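Local coordinates for protein mandalate racemase/muconate lactonizing enzyme (Unidentified, PDB 4E4U) that is a putative mandelate racemase/muconate lactonizing enzyme of the enolase superfamily, whose substrate and reaction are not established, at residues T129-K134 with A153-L158. Numbering follows the deposited sequence.
Sequences TYLYPK and AENVKL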
loop_
_atom_site.group_PDB
_atom_site.type_symbol
_atom_site.label_atom_id
_atom_site.label_comp_id
_atom_site.label_asym_id
_atom_site.label_seq_id
_atom_site.Cartn_x
_atom_site.Cartn_y
_atom_site.Cartn_z
ATOM N N THR A 129 -38.159 -6.755 9.912
ATOM C CA THR A 129 -38.355 -8.190 10.021
ATOM C C THR A 129 -38.082 -8.886 8.693
ATOM O O THR A 129 -38.207 -8.284 7.622
ATOM C CB THR A 129 -39.781 -8.543 10.517
ATOM O OG1 THR A 129 -39.895 -9.964 10.686
ATOM C CG2 THR A 129 -40.842 -8.052 9.533
ATOM N N TYR A 130 -37.679 -10.151 8.770
ATOM C CA TYR A 130 -37.759 -11.034 7.619
ATOM C C TYR A 130 -39.210 -11.129 7.179
ATOM O O TYR A 130 -40.135 -11.030 7.996
ATOM C CB TYR A 130 -37.299 -12.442 7.992
ATOM C CG TYR A 130 -35.924 -12.833 7.509
ATOM C CD1 TYR A 130 -35.627 -12.900 6.156
ATOM C CD2 TYR A 130 -34.926 -13.158 8.415
ATOM C CE1 TYR A 130 -34.371 -13.269 5.715
ATOM C CE2 TYR A 130 -33.667 -13.529 7.987
ATOM C CZ TYR A 130 -33.393 -13.581 6.633
ATOM O OH TYR A 130 -32.137 -13.946 6.205
ATOM N N LEU A 131 -39.406 -11.344 5.885
ATOM C CA LEU A 131 -40.724 -11.653 5.362
ATOM C C LEU A 131 -41.031 -13.123 5.632
ATOM O O LEU A 131 -40.206 -14.005 5.351
ATOM C CB LEU A 131 -40.776 -11.367 3.862
ATOM C CG LEU A 131 -40.477 -9.918 3.472
ATOM C CD1 LEU A 131 -40.488 -9.740 1.953
ATOM C CD2 LEU A 131 -41.473 -8.974 4.134
ATOM N N TYR A 132 -42.214 -13.388 6.182
ATOM C CA TYR A 132 -42.658 -14.760 6.436
ATOM C C TYR A 132 -43.950 -15.069 5.681
ATOM O O TYR A 132 -45.004 -15.273 6.294
ATOM C CB TYR A 132 -42.864 -14.989 7.936
ATOM C CG TYR A 132 -41.585 -14.956 8.744
ATOM C CD1 TYR A 132 -40.804 -16.095 8.896
ATOM C CD2 TYR A 132 -41.162 -13.787 9.363
ATOM C CE1 TYR A 132 -39.634 -16.063 9.638
ATOM C CE2 TYR A 132 -40.003 -13.745 10.103
ATOM C CZ TYR A 132 -39.237 -14.882 10.242
ATOM O OH TYR A 132 -38.080 -14.823 10.988
ATOM N N PRO A 133 -43.874 -15.125 4.341
ATOM C CA PRO A 133 -45.078 -15.329 3.534
ATOM C C PRO A 133 -45.539 -16.775 3.622
ATOM O O PRO A 133 -44.703 -17.674 3.676
ATOM C CB PRO A 133 -44.597 -15.017 2.102
ATOM C CG PRO A 133 -43.174 -14.503 2.236
ATOM C CD PRO A 133 -42.664 -15.080 3.501
ATOM N N LYS A 134 -46.848 -16.999 3.649
ATOM C CA LYS A 134 -47.372 -18.359 3.674
ATOM C C LYS A 134 -48.041 -18.720 2.357
ATOM O O LYS A 134 -48.748 -17.898 1.764
ATOM C CB LYS A 134 -48.366 -18.545 4.824
ATOM C CG LYS A 134 -47.734 -18.569 6.208
ATOM C CD LYS A 134 -48.766 -18.937 7.270
ATOM C CE LYS A 134 -48.165 -18.865 8.672
ATOM N NZ LYS A 134 -49.159 -19.202 9.732
ATOM N N ALA A 153 -45.949 -5.581 1.793
ATOM C CA ALA A 153 -46.972 -4.545 1.849
ATOM C C ALA A 153 -47.729 -4.584 3.179
ATOM O O ALA A 153 -48.041 -3.537 3.745
ATOM C CB ALA A 153 -47.930 -4.682 0.675
ATOM N N GLU A 154 -48.020 -5.782 3.679
ATOM C CA GLU A 154 -48.692 -5.902 4.973
ATOM C C GLU A 154 -47.797 -5.427 6.113
ATOM O O GLU A 154 -48.266 -4.778 7.045
ATOM C CB GLU A 154 -49.180 -7.330 5.219
ATOM C CG GLU A 154 -50.300 -7.775 4.299
ATOM C CD GLU A 154 -51.496 -6.842 4.341
ATOM O OE1 GLU A 154 -51.876 -6.397 5.446
ATOM O OE2 GLU A 154 -52.053 -6.546 3.265
ATOM N N ASN A 155 -46.504 -5.726 6.030
ATOM C CA ASN A 155 -45.566 -5.239 7.035
ATOM C C ASN A 155 -45.475 -3.712 7.045
ATOM O O ASN A 155 -45.369 -3.098 8.105
ATOM C CB ASN A 155 -44.195 -5.901 6.869
ATOM C CG ASN A 155 -44.129 -7.262 7.531
ATOM O OD1 ASN A 155 -44.500 -7.412 8.692
ATOM N ND2 ASN A 155 -43.663 -8.261 6.796
ATOM N N VAL A 156 -45.527 -3.099 5.865
ATOM C CA VAL A 156 -45.557 -1.641 5.777
ATOM C C VAL A 156 -46.811 -1.074 6.466
ATOM O O VAL A 156 -46.734 -0.056 7.159
ATOM C CB VAL A 156 -45.431 -1.164 4.311
ATOM C CG1 VAL A 156 -45.770 0.319 4.165
ATOM C CG2 VAL A 156 -44.024 -1.436 3.785
ATOM N N LYS A 157 -47.956 -1.738 6.308
ATOM C CA LYS A 157 -49.188 -1.310 6.978
ATOM C C LYS A 157 -49.045 -1.368 8.501
ATOM O O LYS A 157 -49.632 -0.555 9.216
ATOM C CB LYS A 157 -50.385 -2.150 6.521
ATOM C CG LYS A 157 -50.795 -1.898 5.078
ATOM C CD LYS A 157 -51.910 -2.833 4.646
ATOM C CE LYS A 157 -51.990 -2.902 3.132
ATOM N NZ LYS A 157 -52.998 -3.897 2.679
ATOM N N LEU A 158 -48.260 -2.324 8.995
ATOM C CA LEU A 158 -47.998 -2.423 10.430
ATOM C C LEU A 158 -47.089 -1.299 10.911
ATOM O O LEU A 158 -47.057 -0.992 12.109
ATOM C CB LEU A 158 -47.352 -3.761 10.784
ATOM C CG LEU A 158 -48.105 -5.060 10.529
ATOM C CD1 LEU A 158 -47.240 -6.205 11.007
ATOM C CD2 LEU A 158 -49.436 -5.069 11.248
HETATM O O HOH W 1 -42.990 -10.962 7.826
#
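The carboxamide of Asn155 reaches from helix 145-158 toward the end of strand 125-130 and is met by two methyl groups, one over its plane and one off its amide nitrogen. Leu131 CD2 lies 3.5 Å from Asn155 ND2, close to the amide plane. Thr129 CG2 lies over that plane, nearly as close to CG and ND2 of Asn155 as to OD1 (3.8 Å), the two side chains crossing at about a right angle. With CG anti to its carbonyl carbon (chi1 -83°), Asn155 projects its short amide across the gap between helix and strand, where it can offer both a donor and an acceptor.

The polar link is one ordered water. It accepts from Asn155 ND2 at 3.0 Å and from Tyr132 N at 3.0 Å, and donates to Tyr130 O at 2.9 Å, so one molecule joins the helix to two backbone groups flanking Leu131. Tyr130 O also takes the hydroxyl of Thr129, OG1 to O 2.9 Å, in the carbonyl plane on a lone pair. Threonine suits this site because its methyl faces the helix while its hydroxyl serves the strand end; OG1 also accepts a hydrogen bond from Met337 N. Leu131, in turn, fills the space between strand and helix, touching Ala148, Cys151 and Ala152 on the helix and Val163 on the next strand.

These elements form the first beta-alpha-beta unit of the barrel, strand 125-130, helix 145-158, strand 162-165. Asn155 OD1 hydrogen-bonds a bound dimercaptobutanediol, probably from the crystallisation liquor. The water tie on its NH2 probably fixes the amide's rotation, leaving OD1 directed at the ligand site shared with Tyr132, Cys151, Glu154 and Leu158.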